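Local atomic coordinates of HcgB (Methanococcus maripaludis, PDB entry 5D5P), a protein that probably transfers a guanylyl group from GTP to a pyridinol precursor in biosynthesis of the iron-guanylylpyridinol cofactor of [Fe]-hydrogenase. Residues I30-K35 with L150-I155; K38-T44 with D62-L68; L68-S74 with I88-S92. All blocks are in the same frame, centred on the assembly; numbering follows the deposited sequence.

Interaction 1 (I30-K35 with L150-I155); sequences IQSTIK and LERIGI
A Schellman motif ends helix 138-151, and its turn is pinned to helix 24-35 by a hydrogen bond from Gln31 NE2 to Ile153 O of 2.7 Å. The bond is nearly straight (170°), lies in the plane of both the amide and the carbonyl, and uses a carbonyl lone pair. A long amide suits this place: Gln31, extended beyond CG, reaches the turn from the flank of its helix. At Gly154, the C-prime residue with positive phi, any CB would run into Gln31 NE2. Inside the turn, Leu150 O accepts from Ile153 N and Ile155 N, which come from opposite faces of its plane.

Beneath this polar link lie branched apolar chains. Ile34 CD1 meets Ile153 CD1 tip to tip at 4.0 Å, and Ile30 CG2 sits 4.0 Å from Ile153 CG1. Ile155 CD1 packs 4.0 Å from Ile34 CG2, while the methylene CE of Lys35 slides past it at the same distance (4.0 Å to CD1), covering the exposed margin. Leu123 of strand 122-128 backs Ile30 and Ile34, Ile60 backs Ile34 and Ile155, and Gly108 of the second subunit packs on Ile30 and Ile153.

Interaction 2 (K38-T44 with D62-L68); sequences KNVTVAT and DANISML
Lys38 O is gripped by Asn64 N at 2.9 Å and by a water, with Ala63 CA making a C-H...O contact besides. Asn64 N stands 37° above the carbonyl plane instead of on a lone pair, and the same water also donates to Asp62 O, bridging the two backbones just before the strands begin. From here a regular ladder runs on: Val40 N to Asn64 O, Ser66 N to Val40 O (2.8 Å), Val42 N to Ser66 O and Leu68 N to Val42 O. The middle bonds approach almost head-on to their carbonyls, whereas Leu68 N is tilted as the second strand leaves the ladder.

Strands 39-43 and 64-67 are thus parallel neighbours, their directions 23° apart, and they form the two strands of a beta-alpha-beta unit whose crossover is helix 47-57. Val40, Val42, Ile65 and Met67 share one face of the sheet, where Phe50 of that helix touches Val42 and Met67. Val42 CG2 packs 4.0 Å from Ile65 CG2, and Val40 CG2 lies 3.7 Å from Ala63 CB; beta-branched residues suit both the extended backbone and this apolar layer.

The other face carries Asn39, Thr41, Asn64 and Ser66. Asn64 and Ser66 are exposed on an outermost strand of the chain's sheet, where polar side chains can meet solvent. The amides of Asn39 and Asn64 run alongside one another in the same direction, their planes 51° apart. Asn64 ND2 donates to Asn39 OD1 at 3.0 Å, tilted from the carbonyl plane. An alanine at Asn39 would remove that acceptor, which is likely to leave the Asn64 amide without this mate and freer to turn. Further along, Thr41 CG2, placed opposite the backbone N, meets Leu68 CB at 3.9 Å, while Met67 lays CB, CG and SD against Thr44 O.

Interaction 3 (L68-S74 with I88-S92); sequences LEIPTNS and IAVDS
Ile88 and Leu68 cross at about a right angle, and the forked end of the leucine sits over Ile88 and Ala89 of helix 81-92. One methyl, Leu68 CD2, meets Ile88 CG2 at 4.1 Å, while the other, Leu68 CD1, lies 3.9 Å from Ala89 CA. Leucine suits this place because its two branches serve two neighbours at once, and alanine suits the helix because its single methyl lets the leucine come down almost to the backbone, with Leu68 CD1 4.0 Å from Ala89 CB.

Ile88 spreads its two arms over the loop. Its CG1 branch lies beside the backbone N (chi1 -68°), which puts CG2 opposite that nitrogen and between two partners: besides touching Leu68 CD2, Ile88 CG2 has Ile70 CG2 at 4.1 Å. The CG1 arm continues extended to Ile88 CD1, which ends near Thr72 CA and 4.2 Å from Ser74 OG, where the loop enters its 3-10 turn.

Ile70 also takes part with its far end. Its extended CG1 arm carries Ile70 CD1 over the last helical turn, 3.6 Å from Ser92 OG. Ser92 OG sits between its own backbone N and carbonyl carbon (chi1 69°) and donates to Ile88 O at 2.7 Å, tilted 32° from the carbonyl plane. This bond probably helps hold the last turn, where the backbone bond from Ser92 N to the same carbonyl is weak.

Asn73 of the loop donates to Ser14 O of the second subunit, and Thr41 of strand 39-43 also touches Ala89. Across the contact itself no hydrogen bond forms: the loop rests on helix 81-92 mainly by van der Waals packing of apolar branches, with two serine hydroxyls at the edge, so the fit probably depends on branch shape and rotamer, while Ser92 spends its hydroxyl within the helix.

Overall arrangement
Interaction 1 is the most buried and joins two helix ends, with one side-chain-to-carbonyl bond above an isoleucine core that the second subunit helps to cover. Interaction 2 is partly buried and rests mainly on the backbone ladder of parallel strands, apolar toward helix 47-57 and polar on the other face. Interaction 3, nearer the surface, has no hydrogen bond across it and relies on mostly apolar packing. Helix 24-35 is followed after a short link by strand 39-43, so interactions 1 and 2 adjoin in sequence, though their centres are about 16 Å apart. Interactions 2 and 3 share Leu68 and touch where Thr41 CG2 meets Ala89 CB (3.8 Å). Interactions 1 and 3 lie on opposite sides of the chain's centre.

Interaction 1 (I30-K35 with L150-I155)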
ATOM      1  N   ILE A  30      -6.501  10.797  12.978  1.00 22.20           N
ATOM      2  CA  ILE A  30      -6.209  10.849  11.544  1.00 20.48           C
ATOM      3  C   ILE A  30      -7.125  11.878  10.848  1.00 24.48           C
ATOM      4  O   ILE A  30      -6.677  12.695  10.022  1.00 25.82           O
ATOM      5  CB  ILE A  30      -6.375   9.452  10.903  1.00 23.41           C
ATOM      6  CG1 ILE A  30      -5.215   8.537  11.326  1.00 23.45           C
ATOM      7  CG2 ILE A  30      -6.404   9.573   9.361  1.00 22.71           C
ATOM      8  CD1 ILE A  30      -5.422   7.040  10.973  1.00 21.52           C
ATOM      9  N   GLN A  31      -8.405  11.846  11.181  1.00 28.34           N
ATOM     10  CA  GLN A  31      -9.333  12.782  10.570  1.00 29.91           C
ATOM     11  C   GLN A  31      -8.925  14.219  10.899  1.00 31.56           C
ATOM     12  O   GLN A  31      -8.960  15.098  10.040  1.00 32.83           O
ATOM     13  CB  GLN A  31     -10.763  12.511  11.038  1.00 31.43           C
ATOM     14  CG  GLN A  31     -11.319  11.186  10.556  1.00 33.59           C
ATOM     15  CD  GLN A  31     -12.742  10.943  11.020  1.00 41.72           C
ATOM     16  OE1 GLN A  31     -13.344  11.787  11.682  1.00 44.08           O
ATOM     17  NE2 GLN A  31     -13.288   9.784  10.670  1.00 41.58           N
ATOM     18  N   SER A  32      -8.519  14.439  12.142  1.00 31.57           N
ATOM     19  CA  SER A  32      -8.147  15.765  12.612  1.00 32.25           C
ATOM     20  C   SER A  32      -6.918  16.312  11.888  1.00 30.03           C
ATOM     21  O   SER A  32      -6.875  17.472  11.505  1.00 33.57           O
ATOM     22  CB  SER A  32      -7.905  15.733  14.125  1.00 36.58           C
ATOM     23  OG  SER A  32      -7.534  17.011  14.593  1.00 39.67           O
ATOM     24  N   THR A  33      -5.930  15.448  11.688  1.00 24.70           N
ATOM     25  CA  THR A  33      -4.709  15.787  10.999  1.00 22.08           C
ATOM     26  C   THR A  33      -4.986  16.208   9.574  1.00 25.93           C
ATOM     27  O   THR A  33      -4.382  17.150   9.071  1.00 27.04           O
ATOM     28  CB  THR A  33      -3.759  14.575  11.005  1.00 26.77           C
ATOM     29  OG1 THR A  33      -3.425  14.274  12.367  1.00 29.99           O
ATOM     30  CG2 THR A  33      -2.491  14.867  10.225  1.00 26.55           C
ATOM     31  N   ILE A  34      -5.879  15.475   8.914  1.00 26.40           N
ATOM     32  CA  ILE A  34      -6.236  15.770   7.521  1.00 23.65           C
ATOM     33  C   ILE A  34      -7.032  17.073   7.443  1.00 24.78           C
ATOM     34  O   ILE A  34      -6.731  17.945   6.630  1.00 27.47           O
ATOM     35  CB  ILE A  34      -7.038  14.601   6.862  1.00 24.71           C
ATOM     36  CG1 ILE A  34      -6.125  13.390   6.637  1.00 23.89           C
ATOM     37  CG2 ILE A  34      -7.671  15.049   5.547  1.00 23.11           C
ATOM     38  CD1 ILE A  34      -6.841  12.102   6.211  1.00 26.03           C
ATOM     39  N   LYS A  35      -8.042  17.216   8.292  1.00 25.89           N
ATOM     40  CA  LYS A  35      -8.935  18.376   8.196  1.00 31.04           C
ATOM     41  C   LYS A  35      -8.255  19.670   8.646  1.00 33.35           C
ATOM     42  O   LYS A  35      -8.635  20.746   8.205  1.00 34.58           O
ATOM     43  CB  LYS A  35     -10.217  18.120   8.985  1.00 34.87           C
ATOM     44  CG  LYS A  35     -11.083  17.033   8.361  1.00 38.20           C
ATOM     45  CD  LYS A  35     -12.288  16.715   9.233  1.00 44.48           C
ATOM     46  CE  LYS A  35     -13.285  15.805   8.529  1.00 48.97           C
ATOM     47  NZ  LYS A  35     -14.244  15.166   9.496  1.00 51.00           N
ATOM     48  N   LEU A 150      -9.979   8.280   1.628  1.00 22.19           N
ATOM     49  CA  LEU A 150     -10.631   9.095   2.652  1.00 21.54           C
ATOM     50  C   LEU A 150     -11.743   8.314   3.343  1.00 24.28           C
ATOM     51  O   LEU A 150     -11.847   8.367   4.561  1.00 25.65           O
ATOM     52  CB  LEU A 150     -11.175  10.395   2.065  1.00 23.34           C
ATOM     53  CG  LEU A 150     -10.094  11.374   1.605  1.00 25.39           C
ATOM     54  CD1 LEU A 150     -10.718  12.447   0.734  1.00 26.16           C
ATOM     55  CD2 LEU A 150      -9.348  12.006   2.784  1.00 23.40           C
ATOM     56  N   GLU A 151     -12.562   7.577   2.586  1.00 23.95           N
ATOM     57  CA  GLU A 151     -13.685   6.841   3.169  1.00 28.26           C
ATOM     58  C   GLU A 151     -13.257   5.811   4.205  1.00 28.80           C
ATOM     59  O   GLU A 151     -13.972   5.584   5.196  1.00 29.21           O
ATOM     60  CB  GLU A 151     -14.451   6.108   2.074  1.00 35.16           C
ATOM     61  CG  GLU A 151     -15.279   6.985   1.220  1.00 46.82           C
ATOM     62  CD  GLU A 151     -16.086   6.200   0.218  1.00 53.68           C
ATOM     63  OE1 GLU A 151     -15.794   4.994   0.031  1.00 59.02           O
ATOM     64  OE2 GLU A 151     -17.005   6.797  -0.371  1.00 52.91           O
ATOM     65  N   ARG A 152     -12.090   5.213   3.987  1.00 29.02           N
ATOM     66  CA  ARG A 152     -11.671   4.139   4.872  1.00 32.49           C
ATOM     67  C   ARG A 152     -11.136   4.655   6.206  1.00 29.79           C
ATOM     68  O   ARG A 152     -10.972   3.858   7.123  1.00 30.00           O
ATOM     69  CB  ARG A 152     -10.655   3.228   4.188  1.00 32.63           C
ATOM     70  CG  ARG A 152      -9.408   3.883   3.808  1.00 29.16           C
ATOM     71  CD  ARG A 152      -8.615   2.945   2.885  1.00 29.09           C
ATOM     72  NE  ARG A 152      -8.027   1.795   3.574  1.00 29.21           N
ATOM     73  CZ  ARG A 152      -6.994   1.855   4.414  1.00 26.02           C
ATOM     74  NH1 ARG A 152      -6.525   0.734   4.950  1.00 24.34           N
ATOM     75  NH2 ARG A 152      -6.451   3.030   4.763  1.00 20.85           N
ATOM     76  N   ILE A 153     -10.926   5.976   6.351  1.00 27.35           N
ATOM     77  CA  ILE A 153     -10.688   6.520   7.693  1.00 25.36           C
ATOM     78  C   ILE A 153     -11.830   7.444   8.142  1.00 28.55           C
ATOM     79  O   ILE A 153     -11.677   8.217   9.093  1.00 29.37           O
ATOM     80  CB  ILE A 153      -9.317   7.251   7.826  1.00 24.87           C
ATOM     81  CG1 ILE A 153      -9.051   8.245   6.689  1.00 23.19           C
ATOM     82  CG2 ILE A 153      -8.214   6.209   7.849  1.00 26.25           C
ATOM     83  CD1 ILE A 153      -9.842   9.565   6.816  1.00 24.29           C
ATOM     84  N   GLY A 154     -12.979   7.313   7.482  1.00 27.82           N
ATOM     85  CA  GLY A 154     -14.228   7.899   7.961  1.00 30.76           C
ATOM     86  C   GLY A 154     -14.569   9.271   7.419  1.00 30.58           C
ATOM     87  O   GLY A 154     -15.505   9.928   7.905  1.00 31.70           O
ATOM     88  N   ILE A 155     -13.842   9.703   6.398  1.00 30.55           N
ATOM     89  CA  ILE A 155     -14.149  10.969   5.746  1.00 33.54           C
ATOM     90  C   ILE A 155     -14.882  10.705   4.439  1.00 32.80           C
ATOM     91  O   ILE A 155     -14.304  10.141   3.506  1.00 33.52           O
ATOM     92  CB  ILE A 155     -12.884  11.794   5.460  1.00 31.46           C
ATOM     93  CG1 ILE A 155     -12.248  12.248   6.773  1.00 34.62           C
ATOM     94  CG2 ILE A 155     -13.253  13.017   4.619  1.00 31.54           C
ATOM     95  CD1 ILE A 155     -11.001  13.109   6.602  1.00 35.48           C
TER

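Interaction 2 (K38-T44 with D62-L68)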
ATOM      1  N   LYS A  38      -2.977  22.976   6.901  1.00 32.01           N
ATOM      2  CA  LYS A  38      -2.986  24.339   6.370  1.00 36.39           C
ATOM      3  C   LYS A  38      -2.257  24.454   5.048  1.00 37.02           C
ATOM      4  O   LYS A  38      -2.513  25.379   4.276  1.00 37.16           O
ATOM      5  CB  LYS A  38      -2.416  25.323   7.389  1.00 40.47           C
ATOM      6  CG  LYS A  38      -3.183  25.245   8.689  1.00 46.10           C
ATOM      7  CD  LYS A  38      -4.675  25.411   8.424  1.00 51.87           C
ATOM      8  CE  LYS A  38      -5.497  25.384   9.710  1.00 57.41           C
ATOM      9  NZ  LYS A  38      -6.931  25.667   9.437  1.00 62.58           N
ATOM     10  N   ASN A  39      -1.330  23.529   4.807  1.00 33.79           N
ATOM     11  CA  ASN A  39      -0.563  23.542   3.579  1.00 33.65           C
ATOM     12  C   ASN A  39      -0.462  22.110   3.103  1.00 32.43           C
ATOM     13  O   ASN A  39       0.138  21.244   3.759  1.00 32.63           O
ATOM     14  CB  ASN A  39       0.816  24.162   3.809  1.00 38.97           C
ATOM     15  CG  ASN A  39       0.740  25.647   4.031  1.00 45.59           C
ATOM     16  OD1 ASN A  39       0.510  26.414   3.099  1.00 47.69           O
ATOM     17  ND2 ASN A  39       0.929  26.070   5.274  1.00 49.65           N
ATOM     18  N   VAL A  40      -1.048  21.865   1.937  1.00 25.02           N
ATOM     19  CA  VAL A  40      -1.113  20.520   1.391  1.00 24.57           C
ATOM     20  C   VAL A  40      -0.310  20.473   0.123  1.00 25.62           C
ATOM     21  O   VAL A  40      -0.505  21.311  -0.743  1.00 25.79           O
ATOM     22  CB  VAL A  40      -2.573  20.113   1.098  1.00 27.22           C
ATOM     23  CG1 VAL A  40      -2.635  18.735   0.458  1.00 25.09           C
ATOM     24  CG2 VAL A  40      -3.416  20.138   2.383  1.00 31.16           C
ATOM     25  N   THR A  41       0.580  19.489   0.000  1.00 24.94           N
ATOM     26  CA  THR A  41       1.352  19.315  -1.223  1.00 24.05           C
ATOM     27  C   THR A  41       0.906  18.061  -1.928  1.00 22.03           C
ATOM     28  O   THR A  41       0.772  17.012  -1.307  1.00 22.41           O
ATOM     29  CB  THR A  41       2.875  19.249  -0.936  1.00 21.24           C
ATOM     30  OG1 THR A  41       3.351  20.547  -0.564  1.00 28.22           O
ATOM     31  CG2 THR A  41       3.654  18.806  -2.184  1.00 22.92           C
ATOM     32  N   VAL A  42       0.643  18.174  -3.225  1.00 22.14           N
ATOM     33  CA  VAL A  42       0.332  17.012  -4.034  1.00 21.36           C
ATOM     34  C   VAL A  42       1.586  16.684  -4.839  1.00 21.99           C
ATOM     35  O   VAL A  42       2.120  17.520  -5.555  1.00 22.99           O
ATOM     36  CB  VAL A  42      -0.868  17.249  -4.965  1.00 22.14           C
ATOM     37  CG1 VAL A  42      -1.243  15.967  -5.629  1.00 19.35           C
ATOM     38  CG2 VAL A  42      -2.054  17.827  -4.157  1.00 24.22           C
ATOM     39  N   ALA A  43       2.069  15.466  -4.669  1.00 21.36           N
ATOM     40  CA  ALA A  43       3.351  15.056  -5.220  1.00 21.69           C
ATOM     41  C   ALA A  43       3.179  14.647  -6.669  1.00 25.90           C
ATOM     42  O   ALA A  43       3.333  13.491  -7.014  1.00 26.87           O
ATOM     43  CB  ALA A  43       3.952  13.892  -4.387  1.00 24.76           C
ATOM     44  N   THR A  44       2.840  15.609  -7.516  1.00 25.62           N
ATOM     45  CA  THR A  44       2.669  15.359  -8.941  1.00 25.85           C
ATOM     46  C   THR A  44       3.023  16.605  -9.695  1.00 25.45           C
ATOM     47  O   THR A  44       2.974  17.695  -9.136  1.00 28.93           O
ATOM     48  CB  THR A  44       1.224  14.984  -9.281  1.00 25.96           C
ATOM     49  OG1 THR A  44       1.156  14.608 -10.656  1.00 28.68           O
ATOM     50  CG2 THR A  44       0.294  16.180  -9.045  1.00 26.79           C
ATOM     51  N   ASP A  62      -9.286  23.913   4.935  1.00 46.30           N
ATOM     52  CA  ASP A  62      -9.011  25.326   4.644  1.00 50.41           C
ATOM     53  C   ASP A  62      -7.526  25.492   4.383  1.00 51.23           C
ATOM     54  O   ASP A  62      -6.830  26.139   5.172  1.00 53.15           O
ATOM     55  CB  ASP A  62      -9.438  26.235   5.792  1.00 54.33           C
ATOM     56  CG  ASP A  62     -10.926  26.219   6.019  1.00 66.64           C
ATOM     57  OD1 ASP A  62     -11.667  26.441   5.035  1.00 70.62           O
ATOM     58  OD2 ASP A  62     -11.360  25.989   7.172  1.00 72.69           O
ATOM     59  N   ALA A  63      -7.032  24.882   3.310  1.00 49.40           N
ATOM     60  CA  ALA A  63      -5.594  24.825   3.098  1.00 47.09           C
ATOM     61  C   ALA A  63      -5.139  25.469   1.803  1.00 47.87           C
ATOM     62  O   ALA A  63      -5.901  25.556   0.843  1.00 54.18           O
ATOM     63  CB  ALA A  63      -5.133  23.384   3.134  1.00 41.90           C
ATOM     64  N   ASN A  64      -3.900  25.949   1.791  1.00 41.16           N
ATOM     65  CA  ASN A  64      -3.228  26.240   0.533  1.00 40.26           C
ATOM     66  C   ASN A  64      -2.854  24.901  -0.054  1.00 36.71           C
ATOM     67  O   ASN A  64      -2.131  24.153   0.596  1.00 35.29           O
ATOM     68  CB  ASN A  64      -1.976  27.097   0.758  1.00 43.78           C
ATOM     69  CG  ASN A  64      -2.256  28.348   1.553  1.00 58.35           C
ATOM     70  OD1 ASN A  64      -3.291  28.998   1.380  1.00 65.91           O
ATOM     71  ND2 ASN A  64      -1.337  28.691   2.454  1.00 62.64           N
ATOM     72  N   ILE A  65      -3.274  24.592  -1.280  1.00 32.55           N
ATOM     73  CA  ILE A  65      -2.938  23.282  -1.870  1.00 25.94           C
ATOM     74  C   ILE A  65      -2.028  23.526  -3.043  1.00 26.13           C
ATOM     75  O   ILE A  65      -2.352  24.322  -3.905  1.00 28.08           O
ATOM     76  CB  ILE A  65      -4.186  22.488  -2.343  1.00 30.86           C
ATOM     77  CG1 ILE A  65      -5.197  22.353  -1.201  1.00 32.74           C
ATOM     78  CG2 ILE A  65      -3.781  21.128  -2.838  1.00 26.31           C
ATOM     79  CD1 ILE A  65      -6.510  21.717  -1.629  1.00 36.79           C
ATOM     80  N   SER A  66      -0.891  22.835  -3.094  1.00 26.40           N
ATOM     81  CA  SER A  66       0.132  23.160  -4.097  1.00 29.47           C
ATOM     82  C   SER A  66       0.644  21.910  -4.783  1.00 26.36           C
ATOM     83  O   SER A  66       0.655  20.855  -4.167  1.00 29.36           O
ATOM     84  CB  SER A  66       1.309  23.869  -3.425  1.00 31.58           C
ATOM     85  OG  SER A  66       0.874  25.041  -2.769  1.00 43.18           O
ATOM     86  N   MET A  67       1.093  22.028  -6.040  1.00 28.20           N
ATOM     87  CA  MET A  67       1.815  20.898  -6.651  1.00 28.00           C
ATOM     88  C   MET A  67       3.240  20.928  -6.150  1.00 29.36           C
ATOM     89  O   MET A  67       3.799  21.981  -5.931  1.00 33.81           O
ATOM     90  CB  MET A  67       1.855  20.950  -8.187  1.00 36.00           C
ATOM     91  CG  MET A  67       0.639  20.461  -8.921  1.00 42.32           C
ATOM     92  SD  MET A  67       0.920  20.363 -10.718  1.00 45.24           S
ATOM     93  CE  MET A  67       1.319  22.074 -11.046  1.00 54.67           C
ATOM     94  N   LEU A  68       3.872  19.776  -6.133  1.00 28.21           N
ATOM     95  CA  LEU A  68       5.285  19.690  -5.811  1.00 32.06           C
ATOM     96  C   LEU A  68       6.087  20.167  -7.009  1.00 33.18           C
ATOM     97  O   LEU A  68       5.865  19.690  -8.119  1.00 33.23           O
ATOM     98  CB  LEU A  68       5.658  18.259  -5.455  1.00 29.80           C
ATOM     99  CG  LEU A  68       7.114  17.948  -5.089  1.00 30.52           C
ATOM    100  CD1 LEU A  68       7.489  18.650  -3.800  1.00 35.59           C
ATOM    101  CD2 LEU A  68       7.273  16.473  -4.949  1.00 25.85           C
TER
HETATM  102  O   HOH W   1      -7.411  23.022   7.230  1.00 36.28           O
HETATM  103  O   HOH W   2      -4.076  27.855   4.822  1.00 49.44           O
HETATM  104  O   HOH W   3       5.550  21.681  -2.956  1.00 61.83           O

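Interaction 3 (L68-S74 with I88-S92)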
ATOM      1  N   LEU A  68       3.872  19.776  -6.133  1.00 28.21           N
ATOM      2  CA  LEU A  68       5.285  19.690  -5.811  1.00 32.06           C
ATOM      3  C   LEU A  68       6.087  20.167  -7.009  1.00 33.18           C
ATOM      4  O   LEU A  68       5.865  19.690  -8.119  1.00 33.23           O
ATOM      5  CB  LEU A  68       5.658  18.259  -5.455  1.00 29.80           C
ATOM      6  CG  LEU A  68       7.114  17.948  -5.089  1.00 30.52           C
ATOM      7  CD1 LEU A  68       7.489  18.650  -3.800  1.00 35.59           C
ATOM      8  CD2 LEU A  68       7.273  16.473  -4.949  1.00 25.85           C
ATOM      9  N   GLU A  69       6.986  21.129  -6.812  1.00 32.15           N
ATOM     10  CA  GLU A  69       7.703  21.677  -7.961  1.00 36.95           C
ATOM     11  C   GLU A  69       8.786  20.731  -8.473  1.00 39.43           C
ATOM     12  O   GLU A  69       9.066  20.670  -9.672  1.00 43.85           O
ATOM     13  CB  GLU A  69       8.406  22.986  -7.590  1.00 44.08           C
ATOM     14  CG  GLU A  69       7.580  24.235  -7.394  1.00 54.13           C
ATOM     15  CD  GLU A  69       8.051  25.001  -6.172  1.00 62.17           C
ATOM     16  OE1 GLU A  69       8.431  24.353  -5.167  1.00 64.39           O
ATOM     17  OE2 GLU A  69       8.104  26.245  -6.243  1.00 64.56           O
ATOM     18  N   ILE A  70       9.412  20.022  -7.549  1.00 32.45           N
ATOM     19  CA  ILE A  70      10.459  19.038  -7.847  1.00 31.59           C
ATOM     20  C   ILE A  70       9.924  17.817  -8.599  1.00 28.80           C
ATOM     21  O   ILE A  70       9.000  17.181  -8.150  1.00 27.17           O
ATOM     22  CB  ILE A  70      11.158  18.557  -6.555  1.00 36.14           C
ATOM     23  CG1 ILE A  70      11.790  19.727  -5.816  1.00 41.20           C
ATOM     24  CG2 ILE A  70      12.234  17.535  -6.866  1.00 38.89           C
ATOM     25  CD1 ILE A  70      12.447  19.317  -4.524  1.00 42.04           C
ATOM     26  N   PRO A  71      10.485  17.513  -9.773  1.00 32.45           N
ATOM     27  CA  PRO A  71      10.037  16.288 -10.447  1.00 30.19           C
ATOM     28  C   PRO A  71      10.296  15.044  -9.623  1.00 30.53           C
ATOM     29  O   PRO A  71      11.295  14.970  -8.901  1.00 28.12           O
ATOM     30  CB  PRO A  71      10.892  16.261 -11.714  1.00 29.62           C
ATOM     31  CG  PRO A  71      11.330  17.669 -11.913  1.00 35.87           C
ATOM     32  CD  PRO A  71      11.499  18.237 -10.547  1.00 33.60           C
ATOM     33  N   THR A  72       9.438  14.040  -9.772  1.00 27.19           N
ATOM     34  CA  THR A  72       9.465  12.913  -8.866  1.00 27.80           C
ATOM     35  C   THR A  72       9.770  11.582  -9.550  1.00 26.74           C
ATOM     36  O   THR A  72       9.740  10.553  -8.885  1.00 27.89           O
ATOM     37  CB  THR A  72       8.106  12.771  -8.146  1.00 38.50           C
ATOM     38  OG1 THR A  72       7.066  12.617  -9.114  1.00 46.07           O
ATOM     39  CG2 THR A  72       7.823  14.007  -7.316  1.00 42.41           C
ATOM     40  N   ASN A  73      10.046  11.593 -10.862  1.00 27.20           N
ATOM     41  CA  ASN A  73      10.239  10.318 -11.576  1.00 27.61           C
ATOM     42  C   ASN A  73      11.445   9.508 -11.068  1.00 28.86           C
ATOM     43  O   ASN A  73      11.546   8.301 -11.338  1.00 25.65           O
ATOM     44  CB  ASN A  73      10.346  10.526 -13.078  1.00 32.70           C
ATOM     45  CG  ASN A  73      11.474  11.412 -13.449  1.00 39.42           C
ATOM     46  OD1 ASN A  73      11.400  12.618 -13.232  1.00 44.27           O
ATOM     47  ND2 ASN A  73      12.557  10.831 -13.967  1.00 41.32           N
ATOM     48  N   SER A  74      12.362  10.158 -10.355  1.00 25.70           N
ATOM     49  CA  SER A  74      13.523   9.425  -9.819  1.00 25.54           C
ATOM     50  C   SER A  74      13.043   8.322  -8.869  1.00 20.54           C
ATOM     51  O   SER A  74      13.698   7.276  -8.704  1.00 23.25           O
ATOM     52  CB  SER A  74      14.510  10.388  -9.133  1.00 29.13           C
ATOM     53  OG  SER A  74      13.922  10.938  -7.983  1.00 29.57           O
ATOM     54  N   ILE A  88       9.881  12.829  -0.939  1.00 19.93           N
ATOM     55  CA  ILE A  88      10.508  14.015  -1.533  1.00 19.00           C
ATOM     56  C   ILE A  88       9.767  15.264  -1.095  1.00 19.45           C
ATOM     57  O   ILE A  88      10.386  16.272  -0.743  1.00 23.18           O
ATOM     58  CB  ILE A  88      10.518  13.950  -3.077  1.00 19.79           C
ATOM     59  CG1 ILE A  88      11.460  12.853  -3.515  1.00 22.37           C
ATOM     60  CG2 ILE A  88      10.952  15.289  -3.671  1.00 24.81           C
ATOM     61  CD1 ILE A  88      11.411  12.551  -5.019  1.00 22.32           C
ATOM     62  N   ALA A  89       8.431  15.199  -1.095  1.00 20.83           N
ATOM     63  CA  ALA A  89       7.657  16.361  -0.668  1.00 23.95           C
ATOM     64  C   ALA A  89       7.843  16.618   0.829  1.00 23.24           C
ATOM     65  O   ALA A  89       8.055  17.751   1.260  1.00 25.59           O
ATOM     66  CB  ALA A  89       6.152  16.179  -1.020  1.00 20.30           C
ATOM     67  N   VAL A  90       7.781  15.560   1.624  1.00 21.86           N
ATOM     68  CA  VAL A  90       8.051  15.685   3.056  1.00 21.85           C
ATOM     69  C   VAL A  90       9.403  16.340   3.380  1.00 23.27           C
ATOM     70  O   VAL A  90       9.480  17.252   4.235  1.00 24.29           O
ATOM     71  CB  VAL A  90       7.987  14.310   3.743  1.00 23.27           C
ATOM     72  CG1 VAL A  90       8.565  14.375   5.172  1.00 25.84           C
ATOM     73  CG2 VAL A  90       6.557  13.796   3.730  1.00 22.85           C
ATOM     74  N   ASP A  91      10.457  15.924   2.685  1.00 20.92           N
ATOM     75  CA  ASP A  91      11.802  16.330   3.076  1.00 21.30           C
ATOM     76  C   ASP A  91      12.234  17.659   2.494  1.00 22.67           C
ATOM     77  O   ASP A  91      13.200  18.248   2.953  1.00 24.34           O
ATOM     78  CB  ASP A  91      12.804  15.240   2.679  1.00 23.25           C
ATOM     79  CG  ASP A  91      12.595  13.969   3.484  1.00 27.86           C
ATOM     80  OD1 ASP A  91      11.882  14.026   4.517  1.00 28.40           O
ATOM     81  OD2 ASP A  91      13.108  12.908   3.087  1.00 29.40           O
ATOM     82  N   SER A  92      11.513  18.141   1.487  1.00 24.51           N
ATOM     83  CA  SER A  92      11.976  19.329   0.799  1.00 23.87           C
ATOM     84  C   SER A  92      11.042  20.521   0.978  1.00 26.95           C
ATOM     85  O   SER A  92      11.336  21.601   0.476  1.00 28.95           O
ATOM     86  CB  SER A  92      12.168  19.020  -0.704  1.00 27.64           C
ATOM     87  OG  SER A  92      10.904  18.810  -1.337  1.00 29.64           O
TER